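Local coordinates for protein C.Elegans p53 tumor suppressor-like transcription factor (Caenorhabditis elegans, PDB 1T4W) that activates transcription as the nematode p53 counterpart, using this zinc-containing domain to bind p53-type DNA sites and promoting apoptosis under genotoxic stress, at residues R86-R91 and E141-L146; H94-S99 and F110-E115; Q174-I177 and R183-K186. All blocks are in the same frame, centred on the assembly; numbering follows the deposited sequence.

All three contacts lie in the DNA-binding domain, a p53-type beta sandwich. In sequence, both segments of contact 2 fall between the two halves of contact 1, and contact 3 comes last. Contact 1 ties helix 86-90 to the loop before helix 146-149 through zinc. Thr89, next to the ligand His88, packs on Phe97 and Asp98 of contact 2, the two centres lying about 17 Å apart. Contact 3, centred about 18 Å from contact 1, joins it through the salt bridge between Glu141 OE1 and Arg176 NH2. Contacts 2 and 3, with centres about 26 Å apart and no direct contact, share the seven-stranded sheet through strands 109-113 and 166-177. The zinc-bearing segments thus connect with both.

Contact 1 of 3, residues R86-R91 and E141-L146; sequences RSHTER and EKCLDL. With ZN (zinc ion), chain B.
His88 and Cys143 meet at a zinc ion, each aiming its donor atom at the metal from a different segment. His88 ND1 binds it at 2.0 Å and Cys143 SG at 2.4 Å, and the ND1-Zn-SG angle of about 104° is close to tetrahedral. With both atoms on one metal, the thiolate is brought up to the edge of the imidazole: SG lies near the ring plane, 3.4 Å from His88 CE1, and not over either face. The Cys143 side chain has SG anti to its own carbonyl carbon (chi1 -59°), which places the sulfur where it can bind the zinc. Cys85 and Cys139 complete the site, so each of the two regions supplies a pair of ligands. This is the zinc-binding motif of the p53 family, as in p53, where the metal joins two loop regions near the DNA-binding surface. No hydrogen bond crosses between the segments; the metal carries the link. The helix has a pairing of its own, one turn apart, in the salt bridge from Arg86 NH1 to Glu90 OE2 (3.1 Å). On the opposing segment the backbone turn is held by Leu144 N bonding to Glu141 O at 3.0 Å.

Contact 2 of 3, residues H94-S99 and F110-E115; sequences HFPFDS and FSYSAE
Tyr112 reaches from strand 109-113 across to Pro96 and Ser99 in the loop 94-99. CB leaves the strand on the side of that loop, and CG stands anti to the backbone N (chi1 177°), which extends the ring across to the loop. First, Tyr112 CD1 is 3.7 Å from Pro96 CG, with Pro96 CD farther off at 4.1 Å. Next along the same side of the ring, Tyr112 CE1 lies 3.4 Å from Pro96 CG, and Tyr112 CZ 3.6 Å from it. That methylene sits over one face of the ring, 3.7 Å from the centroid and 24° off the normal: a CH-pi contact, displaced toward the rim. On the other branch, Tyr112 CE2 is 4.0 Å from Ser99 OG. The phenolic OH ends the chain with polar partners, hydrogen bonding to Ser118 OG and to a water 2.7 Å from Tyr112 OH, which in turn donates to Asp98 OD1 at 2.8 Å. Ser118 OG also hydrogen bonds to Ser99 OG, and so links the two segments. A phenylalanine here would probably keep the proline contact but leave Ser118 and the bridging water without their phenolic partner. The loop presents these groups through a cis peptide before Pro96 and a type I turn from Pro96 to Ser99, whose OG also hydrogen bonds to Phe101 O. The ring also meets Phe120 of strand 119-123. Tyr112 thus joins the outermost strand 109-113 of the mixed sheet to the loop that runs from helix 86-90 into edge strand 101-104 of the four-stranded sheet.

Contact 3 of 3, residues Q174-I177 and R183-K186; sequences QVRI and RDWK
The last strand of the mixed sheet, 166-177, and the C-terminal helix 181-194 that follows it are bridged here by Arg176 and Asp184. Both residues point their CB atoms across the gap, with their CA atoms 9.0 Å apart. The arginine chain bends at chi3 (69°), turning the guanidinium so that NH1 becomes the atom nearest the carboxylate. The two side chains run roughly perpendicular to each other, and the guanidinium and carboxylate planes are 48° apart. The salt bridge is long, 3.5 Å from Arg176 NH1 to Asp184 OD1, with NH1 the one nitrogen taking part and Asp184 OD2 at 4.0 Å from it. No hydrogen bond forms, so the attraction is probably mainly electrostatic. The firmer hold on the guanidinium is at NH2, salt-bridged to Glu141, which lies between the zinc ligands Cys139 and Cys143; the guanidinium probably favours the ionised form of both carboxylates. Trp32 of strand 29-33 touches both Arg176 and Asp184, and Trp185 packs on strand 19-23. Strands 19-23 and 29-33, the end of strand 166-177 and the C-terminal helix are consistent with the loop-sheet-helix motif of p53, which in that relative places its helix in the DNA major groove.

Contact 1 of 3, residues R86-R91 and E141-L146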
ATOM      1  N   ARG A  86     -10.611  15.259  -8.961  1.00 24.42           N
ATOM      2  CA  ARG A  86     -12.021  15.520  -9.186  1.00 28.20           C
ATOM      3  C   ARG A  86     -12.597  14.661 -10.284  1.00 31.58           C
ATOM      4  O   ARG A  86     -13.637  14.037 -10.087  1.00 33.89           O
ATOM      5  CB  ARG A  86     -12.231  17.004  -9.530  1.00 29.31           C
ATOM      6  CG  ARG A  86     -13.684  17.479  -9.546  1.00 31.30           C
ATOM      7  CD  ARG A  86     -13.812  18.770 -10.388  1.00 39.89           C
ATOM      8  NE  ARG A  86     -13.689  18.443 -11.811  1.00 34.86           N
ATOM      9  CZ  ARG A  86     -14.575  17.708 -12.484  1.00 36.75           C
ATOM     10  NH1 ARG A  86     -15.653  17.246 -11.864  1.00 41.06           N
ATOM     11  NH2 ARG A  86     -14.364  17.386 -13.760  1.00 27.48           N
ATOM     12  N   SER A  87     -11.923  14.595 -11.436  1.00 25.98           N
ATOM     13  CA  SER A  87     -12.465  13.815 -12.546  1.00 29.83           C
ATOM     14  C   SER A  87     -12.510  12.312 -12.332  1.00 37.45           C
ATOM     15  O   SER A  87     -13.414  11.643 -12.842  1.00 28.36           O
ATOM     16  CB  SER A  87     -11.721  14.113 -13.850  1.00 33.46           C
ATOM     17  OG  SER A  87     -10.406  13.615 -13.803  1.00 46.93           O
ATOM     18  N   HIS A  88     -11.543  11.752 -11.610  1.00 31.09           N
ATOM     19  CA  HIS A  88     -11.610  10.309 -11.394  1.00 36.98           C
ATOM     20  C   HIS A  88     -12.642  10.021 -10.311  1.00 22.35           C
ATOM     21  O   HIS A  88     -13.272   8.966 -10.311  1.00 43.54           O
ATOM     22  CB  HIS A  88     -10.235   9.739 -11.034  1.00 28.26           C
ATOM     23  CG  HIS A  88      -9.371   9.484 -12.225  1.00 26.35           C
ATOM     24  ND1 HIS A  88      -8.083   9.964 -12.332  1.00 19.83           N
ATOM     25  CD2 HIS A  88      -9.625   8.828 -13.384  1.00 27.26           C
ATOM     26  CE1 HIS A  88      -7.580   9.622 -13.507  1.00 26.74           C
ATOM     27  NE2 HIS A  88      -8.496   8.931 -14.163  1.00 31.17           N
ATOM     28  N   THR A  89     -12.829  10.971  -9.404  1.00 33.48           N
ATOM     29  CA  THR A  89     -13.813  10.801  -8.344  1.00 40.32           C
ATOM     30  C   THR A  89     -15.211  10.659  -8.954  1.00 51.27           C
ATOM     31  O   THR A  89     -15.875   9.634  -8.786  1.00 48.17           O
ATOM     32  CB  THR A  89     -13.841  12.003  -7.386  1.00 37.19           C
ATOM     33  OG1 THR A  89     -12.671  12.001  -6.563  1.00 41.52           O
ATOM     34  CG2 THR A  89     -15.075  11.940  -6.494  1.00 48.79           C
ATOM     35  N   GLU A  90     -15.645  11.672  -9.695  1.00 54.74           N
ATOM     36  CA  GLU A  90     -16.985  11.631 -10.277  1.00 63.54           C
ATOM     37  C   GLU A  90     -17.167  10.563 -11.357  1.00 57.11           C
ATOM     38  O   GLU A  90     -18.284  10.137 -11.634  1.00 65.77           O
ATOM     39  CB  GLU A  90     -17.386  13.022 -10.806  1.00 66.33           C
ATOM     40  CG  GLU A  90     -16.889  13.379 -12.195  1.00 58.42           C
ATOM     41  CD  GLU A  90     -17.490  14.688 -12.703  1.00 65.11           C
ATOM     42  OE1 GLU A  90     -17.335  14.981 -13.907  1.00 57.94           O
ATOM     43  OE2 GLU A  90     -18.107  15.425 -11.897  1.00 47.07           O
ATOM     44  N   ARG A  91     -16.072  10.122 -11.955  1.00 52.52           N
ATOM     45  CA  ARG A  91     -16.125   9.088 -12.982  1.00 52.55           C
ATOM     46  C   ARG A  91     -16.058   7.676 -12.356  1.00 63.71           C
ATOM     47  O   ARG A  91     -16.161   6.667 -13.060  1.00 62.49           O
ATOM     48  CB  ARG A  91     -14.962   9.302 -13.959  1.00 64.05           C
ATOM     49  CG  ARG A  91     -14.528   8.081 -14.752  1.00 63.49           C
ATOM     50  CD  ARG A  91     -13.302   8.397 -15.594  1.00 71.66           C
ATOM     51  NE  ARG A  91     -12.794   7.215 -16.288  1.00 81.97           N
ATOM     52  CZ  ARG A  91     -11.728   7.211 -17.083  1.00 86.25           C
ATOM     53  NH1 ARG A  91     -11.340   6.086 -17.670  1.00 86.79           N
ATOM     54  NH2 ARG A  91     -11.049   8.333 -17.294  1.00 84.61           N
ATOM     55  N   GLU A 141      -0.460   9.662 -10.603  1.00 22.72           N
ATOM     56  CA  GLU A 141       0.469  10.752 -10.371  1.00 23.93           C
ATOM     57  C   GLU A 141       0.188  11.932 -11.303  1.00 33.85           C
ATOM     58  O   GLU A 141       0.164  13.083 -10.877  1.00 26.86           O
ATOM     59  CB  GLU A 141       1.899  10.242 -10.607  1.00 20.93           C
ATOM     60  CG  GLU A 141       2.987  11.068  -9.957  1.00 42.05           C
ATOM     61  CD  GLU A 141       4.350  10.475 -10.219  1.00 35.94           C
ATOM     62  OE1 GLU A 141       4.901  10.705 -11.319  1.00 35.39           O
ATOM     63  OE2 GLU A 141       4.853   9.757  -9.335  1.00 38.57           O
ATOM     64  N   LYS A 142      -0.025  11.634 -12.581  1.00 28.53           N
ATOM     65  CA  LYS A 142      -0.265  12.666 -13.574  1.00 35.92           C
ATOM     66  C   LYS A 142      -1.395  13.623 -13.179  1.00 39.69           C
ATOM     67  O   LYS A 142      -1.363  14.800 -13.527  1.00 41.05           O
ATOM     68  CB  LYS A 142      -0.567  12.000 -14.918  1.00 41.07           C
ATOM     69  CG  LYS A 142      -0.521  12.923 -16.105  1.00 57.70           C
ATOM     70  CD  LYS A 142      -0.784  12.160 -17.399  1.00 61.79           C
ATOM     71  CE  LYS A 142      -0.684  13.083 -18.611  1.00 69.15           C
ATOM     72  NZ  LYS A 142      -0.970  12.380 -19.897  1.00 60.71           N
ATOM     73  N   CYS A 143      -2.379  13.119 -12.435  1.00 38.02           N
ATOM     74  CA  CYS A 143      -3.532  13.916 -11.995  1.00 33.65           C
ATOM     75  C   CYS A 143      -3.262  14.946 -10.908  1.00 40.86           C
ATOM     76  O   CYS A 143      -4.004  15.925 -10.780  1.00 43.68           O
ATOM     77  CB  CYS A 143      -4.632  12.998 -11.463  1.00 28.79           C
ATOM     78  SG  CYS A 143      -5.202  11.832 -12.657  1.00 28.47           S
ATOM     79  N   LEU A 144      -2.218  14.729 -10.121  1.00 41.04           N
ATOM     80  CA  LEU A 144      -1.928  15.604  -8.990  1.00 56.54           C
ATOM     81  C   LEU A 144      -1.285  16.962  -9.247  1.00 56.82           C
ATOM     82  O   LEU A 144      -0.686  17.197 -10.295  1.00 50.14           O
ATOM     83  CB  LEU A 144      -1.086  14.837  -7.968  1.00 58.48           C
ATOM     84  CG  LEU A 144      -1.541  13.413  -7.618  1.00 66.82           C
ATOM     85  CD1 LEU A 144      -0.882  13.034  -6.310  1.00 68.07           C
ATOM     86  CD2 LEU A 144      -3.062  13.310  -7.475  1.00 61.92           C
ATOM     87  N   ASP A 145      -1.423  17.851  -8.264  1.00 64.19           N
ATOM     88  CA  ASP A 145      -0.847  19.193  -8.325  1.00 74.48           C
ATOM     89  C   ASP A 145       0.653  19.060  -8.091  1.00 76.33           C
ATOM     90  O   ASP A 145       1.080  18.257  -7.261  1.00 76.46           O
ATOM     91  CB  ASP A 145      -1.440  20.075  -7.230  1.00 77.83           C
ATOM     92  CG  ASP A 145      -2.790  19.584  -6.759  1.00 89.00           C
ATOM     93  OD1 ASP A 145      -3.661  19.313  -7.618  1.00 89.90           O
ATOM     94  OD2 ASP A 145      -2.980  19.471  -5.528  1.00 92.83           O
ATOM     95  N   LEU A 146       1.445  19.852  -8.807  1.00 76.19           N
ATOM     96  CA  LEU A 146       2.901  19.794  -8.681  1.00 79.62           C
ATOM     97  C   LEU A 146       3.398  19.520  -7.262  1.00 81.37           C
ATOM     98  O   LEU A 146       4.240  18.642  -7.057  1.00 81.33           O
ATOM     99  CB  LEU A 146       3.539  21.087  -9.198  1.00 75.71           C
ATOM    100  CG  LEU A 146       5.074  21.129  -9.184  1.00 80.01           C
ATOM    101  CD1 LEU A 146       5.633  19.905  -9.904  1.00 76.61           C
ATOM    102  CD2 LEU A 146       5.569  22.416  -9.846  1.00 72.96           C
TER
HETATM  103 ZN    ZN B 201      -7.046  11.221 -11.254  1.00 27.16          ZN

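Contact 2 of 3, residues H94-S99 and F110-E115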
ATOM      1  N   HIS A  94     -17.003   2.464  -8.409  1.00 63.69           N
ATOM      2  CA  HIS A  94     -16.740   1.547  -7.303  1.00 60.16           C
ATOM      3  C   HIS A  94     -16.947   2.344  -6.027  1.00 48.51           C
ATOM      4  O   HIS A  94     -16.395   3.432  -5.873  1.00 51.04           O
ATOM      5  CB  HIS A  94     -15.301   1.029  -7.337  1.00 59.28           C
ATOM      6  CG  HIS A  94     -15.009   0.128  -8.492  1.00 76.67           C
ATOM      7  ND1 HIS A  94     -15.669  -1.066  -8.689  1.00 79.09           N
ATOM      8  CD2 HIS A  94     -14.132   0.248  -9.517  1.00 79.99           C
ATOM      9  CE1 HIS A  94     -15.209  -1.644  -9.784  1.00 80.68           C
ATOM     10  NE2 HIS A  94     -14.276  -0.868 -10.306  1.00 83.44           N
ATOM     11  N   PHE A  95     -17.746   1.813  -5.115  1.00 41.95           N
ATOM     12  CA  PHE A  95     -18.001   2.509  -3.863  1.00 47.13           C
ATOM     13  C   PHE A  95     -16.919   2.157  -2.838  1.00 41.22           C
ATOM     14  O   PHE A  95     -16.500   1.007  -2.760  1.00 40.78           O
ATOM     15  CB  PHE A  95     -19.372   2.115  -3.310  1.00 45.64           C
ATOM     16  CG  PHE A  95     -19.731   2.843  -2.061  1.00 52.68           C
ATOM     17  CD1 PHE A  95     -20.193   4.150  -2.119  1.00 57.56           C
ATOM     18  CD2 PHE A  95     -19.531   2.254  -0.821  1.00 56.11           C
ATOM     19  CE1 PHE A  95     -20.452   4.868  -0.951  1.00 69.57           C
ATOM     20  CE2 PHE A  95     -19.785   2.959   0.357  1.00 63.98           C
ATOM     21  CZ  PHE A  95     -20.245   4.270   0.292  1.00 66.21           C
ATOM     22  N   PRO A  96     -16.418   3.146  -2.073  1.00 42.34           N
ATOM     23  CA  PRO A  96     -16.756   4.581  -2.073  1.00 50.26           C
ATOM     24  C   PRO A  96     -16.095   5.253  -3.281  1.00 43.69           C
ATOM     25  O   PRO A  96     -14.938   4.984  -3.589  1.00 40.71           O
ATOM     26  CB  PRO A  96     -16.190   5.063  -0.743  1.00 49.91           C
ATOM     27  CG  PRO A  96     -14.990   4.192  -0.573  1.00 48.18           C
ATOM     28  CD  PRO A  96     -15.490   2.831  -0.974  1.00 42.99           C
ATOM     29  N   PHE A  97     -16.830   6.122  -3.958  1.00 38.17           N
ATOM     30  CA  PHE A  97     -16.331   6.763  -5.167  1.00 43.31           C
ATOM     31  C   PHE A  97     -15.115   7.659  -5.021  1.00 37.38           C
ATOM     32  O   PHE A  97     -14.347   7.828  -5.974  1.00 34.10           O
ATOM     33  CB  PHE A  97     -17.463   7.538  -5.835  1.00 52.80           C
ATOM     34  CG  PHE A  97     -18.695   6.710  -6.066  1.00 66.18           C
ATOM     35  CD1 PHE A  97     -18.649   5.587  -6.892  1.00 64.07           C
ATOM     36  CD2 PHE A  97     -19.893   7.030  -5.432  1.00 65.27           C
ATOM     37  CE1 PHE A  97     -19.772   4.796  -7.082  1.00 57.82           C
ATOM     38  CE2 PHE A  97     -21.025   6.245  -5.618  1.00 64.53           C
ATOM     39  CZ  PHE A  97     -20.964   5.125  -6.443  1.00 62.94           C
ATOM     40  N   ASP A  98     -14.920   8.221  -3.839  1.00 29.93           N
ATOM     41  CA  ASP A  98     -13.781   9.110  -3.656  1.00 42.34           C
ATOM     42  C   ASP A  98     -12.514   8.431  -3.131  1.00 37.65           C
ATOM     43  O   ASP A  98     -11.519   9.116  -2.878  1.00 35.86           O
ATOM     44  CB  ASP A  98     -14.174  10.271  -2.739  1.00 36.77           C
ATOM     45  CG  ASP A  98     -14.642   9.797  -1.393  1.00 41.79           C
ATOM     46  OD1 ASP A  98     -14.819   8.573  -1.244  1.00 37.77           O
ATOM     47  OD2 ASP A  98     -14.834  10.632  -0.487  1.00 48.11           O
ATOM     48  N   SER A  99     -12.525   7.103  -2.958  1.00 28.64           N
ATOM     49  CA  SER A  99     -11.309   6.449  -2.465  1.00 22.87           C
ATOM     50  C   SER A  99     -10.294   6.361  -3.605  1.00 26.06           C
ATOM     51  O   SER A  99     -10.643   6.035  -4.742  1.00 28.24           O
ATOM     52  CB  SER A  99     -11.604   5.045  -1.947  1.00 29.00           C
ATOM     53  OG  SER A  99     -10.439   4.490  -1.359  1.00 27.81           O
ATOM     54  N   PHE A 110     -13.599  -7.852   4.488  1.00 26.18           N
ATOM     55  CA  PHE A 110     -13.091  -6.510   4.799  1.00 30.36           C
ATOM     56  C   PHE A 110     -14.230  -5.510   4.880  1.00 34.76           C
ATOM     57  O   PHE A 110     -15.336  -5.784   4.419  1.00 30.12           O
ATOM     58  CB  PHE A 110     -12.078  -6.044   3.732  1.00 19.85           C
ATOM     59  CG  PHE A 110     -12.677  -5.878   2.356  1.00 21.72           C
ATOM     60  CD1 PHE A 110     -13.276  -4.670   1.976  1.00 19.72           C
ATOM     61  CD2 PHE A 110     -12.654  -6.936   1.445  1.00 27.68           C
ATOM     62  CE1 PHE A 110     -13.843  -4.516   0.697  1.00 28.56           C
ATOM     63  CE2 PHE A 110     -13.213  -6.799   0.172  1.00 28.29           C
ATOM     64  CZ  PHE A 110     -13.810  -5.586  -0.207  1.00 27.26           C
ATOM     65  N   SER A 111     -13.947  -4.368   5.500  1.00 22.64           N
ATOM     66  CA  SER A 111     -14.889  -3.264   5.635  1.00 25.79           C
ATOM     67  C   SER A 111     -14.080  -2.006   5.320  1.00 30.85           C
ATOM     68  O   SER A 111     -12.853  -2.046   5.262  1.00 27.71           O
ATOM     69  CB  SER A 111     -15.436  -3.156   7.059  1.00 30.16           C
ATOM     70  OG  SER A 111     -14.396  -2.829   7.974  1.00 29.86           O
ATOM     71  N   TYR A 112     -14.772  -0.893   5.147  1.00 27.71           N
ATOM     72  CA  TYR A 112     -14.135   0.364   4.822  1.00 28.33           C
ATOM     73  C   TYR A 112     -14.658   1.503   5.680  1.00 29.19           C
ATOM     74  O   TYR A 112     -15.803   1.487   6.133  1.00 32.47           O
ATOM     75  CB  TYR A 112     -14.375   0.707   3.341  1.00 27.44           C
ATOM     76  CG  TYR A 112     -13.806   2.055   2.922  1.00 31.94           C
ATOM     77  CD1 TYR A 112     -14.577   3.212   3.000  1.00 30.21           C
ATOM     78  CD2 TYR A 112     -12.475   2.171   2.497  1.00 29.09           C
ATOM     79  CE1 TYR A 112     -14.048   4.461   2.666  1.00 27.19           C
ATOM     80  CE2 TYR A 112     -11.933   3.408   2.164  1.00 24.56           C
ATOM     81  CZ  TYR A 112     -12.731   4.551   2.253  1.00 31.31           C
ATOM     82  OH  TYR A 112     -12.213   5.779   1.934  1.00 31.96           O
ATOM     83  N   SER A 113     -13.785   2.479   5.917  1.00 26.60           N
ATOM     84  CA  SER A 113     -14.124   3.687   6.650  1.00 28.04           C
ATOM     85  C   SER A 113     -13.087   4.755   6.328  1.00 36.03           C
ATOM     86  O   SER A 113     -11.924   4.445   6.053  1.00 33.05           O
ATOM     87  CB  SER A 113     -14.124   3.462   8.154  1.00 33.53           C
ATOM     88  OG  SER A 113     -14.287   4.720   8.792  1.00 36.51           O
ATOM     89  N   ALA A 114     -13.501   6.014   6.381  1.00 29.94           N
ATOM     90  CA  ALA A 114     -12.590   7.111   6.113  1.00 28.09           C
ATOM     91  C   ALA A 114     -12.425   7.944   7.372  1.00 31.85           C
ATOM     92  O   ALA A 114     -11.606   8.868   7.414  1.00 27.98           O
ATOM     93  CB  ALA A 114     -13.117   7.964   4.985  1.00 30.70           C
ATOM     94  N   GLU A 115     -13.193   7.595   8.402  1.00 38.12           N
ATOM     95  CA  GLU A 115     -13.162   8.295   9.687  1.00 46.76           C
ATOM     96  C   GLU A 115     -11.761   8.771  10.062  1.00 44.19           C
ATOM     97  O   GLU A 115     -11.555   9.956  10.290  1.00 42.51           O
ATOM     98  CB  GLU A 115     -13.684   7.392  10.810  1.00 54.98           C
ATOM     99  CG  GLU A 115     -14.976   6.654  10.509  1.00 72.97           C
ATOM    100  CD  GLU A 115     -16.158   7.574  10.251  1.00 85.43           C
ATOM    101  OE1 GLU A 115     -16.121   8.340   9.259  1.00 88.77           O
ATOM    102  OE2 GLU A 115     -17.127   7.524  11.043  1.00 87.56           O
TER
HETATM  103  O   HOH W   1     -13.820   7.893   1.258  1.00 39.28           O

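Contact 3 of 3, residues Q174-I177 and R183-K186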
ATOM      1  N   GLN A 174       7.764   3.513  -1.413  1.00 18.63           N
ATOM      2  CA  GLN A 174       7.332   4.403  -2.473  1.00 18.59           C
ATOM      3  C   GLN A 174       6.530   3.667  -3.522  1.00 17.57           C
ATOM      4  O   GLN A 174       6.958   2.638  -4.044  1.00 18.93           O
ATOM      5  CB  GLN A 174       8.518   5.111  -3.167  1.00 17.43           C
ATOM      6  CG  GLN A 174       8.091   5.847  -4.446  1.00 16.49           C
ATOM      7  CD  GLN A 174       9.271   6.415  -5.209  1.00 29.09           C
ATOM      8  OE1 GLN A 174       9.919   7.319  -4.716  1.00 22.82           O
ATOM      9  NE2 GLN A 174       9.569   5.871  -6.405  1.00 18.40           N
ATOM     10  N   VAL A 175       5.363   4.223  -3.819  1.00 19.71           N
ATOM     11  CA  VAL A 175       4.485   3.699  -4.834  1.00 13.62           C
ATOM     12  C   VAL A 175       4.286   4.809  -5.868  1.00 20.07           C
ATOM     13  O   VAL A 175       3.968   5.966  -5.526  1.00 17.75           O
ATOM     14  CB  VAL A 175       3.112   3.309  -4.242  1.00 17.29           C
ATOM     15  CG1 VAL A 175       2.146   2.969  -5.366  1.00 19.84           C
ATOM     16  CG2 VAL A 175       3.262   2.122  -3.300  1.00 15.44           C
ATOM     17  N   ARG A 176       4.498   4.483  -7.134  1.00 16.98           N
ATOM     18  CA  ARG A 176       4.272   5.475  -8.173  1.00 22.43           C
ATOM     19  C   ARG A 176       3.287   4.910  -9.178  1.00 22.72           C
ATOM     20  O   ARG A 176       3.427   3.773  -9.610  1.00 18.89           O
ATOM     21  CB  ARG A 176       5.587   5.866  -8.866  1.00 19.53           C
ATOM     22  CG  ARG A 176       6.465   6.774  -8.033  1.00 20.56           C
ATOM     23  CD  ARG A 176       7.622   7.330  -8.873  1.00 29.71           C
ATOM     24  NE  ARG A 176       7.129   8.264  -9.881  1.00 26.96           N
ATOM     25  CZ  ARG A 176       7.769   8.563 -11.002  1.00 34.78           C
ATOM     26  NH1 ARG A 176       8.937   7.998 -11.273  1.00 28.19           N
ATOM     27  NH2 ARG A 176       7.244   9.436 -11.846  1.00 36.64           N
ATOM     28  N   ILE A 177       2.276   5.700  -9.523  1.00 19.52           N
ATOM     29  CA  ILE A 177       1.262   5.282 -10.475  1.00 22.11           C
ATOM     30  C   ILE A 177       1.561   6.109 -11.725  1.00 24.09           C
ATOM     31  O   ILE A 177       1.269   7.305 -11.793  1.00 22.00           O
ATOM     32  CB  ILE A 177      -0.148   5.544  -9.904  1.00 20.22           C
ATOM     33  CG1 ILE A 177      -0.317   4.771  -8.584  1.00 22.80           C
ATOM     34  CG2 ILE A 177      -1.202   5.049 -10.891  1.00 20.02           C
ATOM     35  CD1 ILE A 177      -0.852   5.595  -7.457  1.00 27.85           C
ATOM     36  N   ARG A 183       9.707   1.645 -17.509  1.00 21.48           N
ATOM     37  CA  ARG A 183      10.693   2.694 -17.751  1.00 17.91           C
ATOM     38  C   ARG A 183      11.248   3.171 -16.402  1.00 18.17           C
ATOM     39  O   ARG A 183      12.464   3.166 -16.174  1.00 16.06           O
ATOM     40  CB  ARG A 183      10.063   3.892 -18.470  1.00 17.93           C
ATOM     41  CG  ARG A 183      10.929   5.166 -18.455  1.00 22.45           C
ATOM     42  CD  ARG A 183      10.172   6.358 -19.023  1.00 24.24           C
ATOM     43  NE  ARG A 183       9.686   6.092 -20.379  1.00 22.60           N
ATOM     44  CZ  ARG A 183       8.779   6.841 -21.008  1.00 28.57           C
ATOM     45  NH1 ARG A 183       8.394   6.540 -22.239  1.00 21.96           N
ATOM     46  NH2 ARG A 183       8.248   7.893 -20.405  1.00 23.45           N
ATOM     47  N   ASP A 184      10.348   3.547 -15.498  1.00 15.53           N
ATOM     48  CA  ASP A 184      10.753   4.057 -14.195  1.00 19.25           C
ATOM     49  C   ASP A 184      11.480   3.009 -13.346  1.00 21.94           C
ATOM     50  O   ASP A 184      12.474   3.313 -12.678  1.00 21.24           O
ATOM     51  CB  ASP A 184       9.530   4.622 -13.466  1.00 19.88           C
ATOM     52  CG  ASP A 184       8.945   5.848 -14.180  1.00 26.33           C
ATOM     53  OD1 ASP A 184       9.728   6.755 -14.481  1.00 33.70           O
ATOM     54  OD2 ASP A 184       7.726   5.908 -14.435  1.00 28.64           O
ATOM     55  N   TRP A 185      10.979   1.782 -13.373  1.00 17.73           N
ATOM     56  CA  TRP A 185      11.607   0.678 -12.652  1.00 19.65           C
ATOM     57  C   TRP A 185      13.039   0.473 -13.167  1.00 16.78           C
ATOM     58  O   TRP A 185      13.982   0.303 -12.378  1.00 20.03           O
ATOM     59  CB  TRP A 185      10.828  -0.618 -12.887  1.00 16.10           C
ATOM     60  CG  TRP A 185      11.600  -1.892 -12.546  1.00 21.46           C
ATOM     61  CD1 TRP A 185      11.781  -2.435 -11.302  1.00 28.14           C
ATOM     62  CD2 TRP A 185      12.213  -2.806 -13.474  1.00 22.73           C
ATOM     63  NE1 TRP A 185      12.457  -3.633 -11.400  1.00 20.00           N
ATOM     64  CE2 TRP A 185      12.734  -3.883 -12.718  1.00 20.41           C
ATOM     65  CE3 TRP A 185      12.368  -2.821 -14.868  1.00 25.71           C
ATOM     66  CZ2 TRP A 185      13.401  -4.968 -13.311  1.00 24.43           C
ATOM     67  CZ3 TRP A 185      13.034  -3.903 -15.460  1.00 19.38           C
ATOM     68  CH2 TRP A 185      13.542  -4.960 -14.680  1.00 17.37           C
ATOM     69  N   LYS A 186      13.205   0.470 -14.489  1.00 20.89           N
ATOM     70  CA  LYS A 186      14.533   0.246 -15.055  1.00 17.76           C
ATOM     71  C   LYS A 186      15.500   1.366 -14.693  1.00 24.79           C
ATOM     72  O   LYS A 186      16.677   1.109 -14.356  1.00 19.90           O
ATOM     73  CB  LYS A 186      14.448   0.072 -16.574  1.00 23.83           C
ATOM     74  CG  LYS A 186      15.798  -0.070 -17.307  1.00 21.26           C
ATOM     75  CD  LYS A 186      16.682  -1.212 -16.767  1.00 29.54           C
ATOM     76  CE  LYS A 186      16.066  -2.589 -16.909  1.00 22.68           C
ATOM     77  NZ  LYS A 186      17.167  -3.656 -16.922  1.00 30.22           N
TER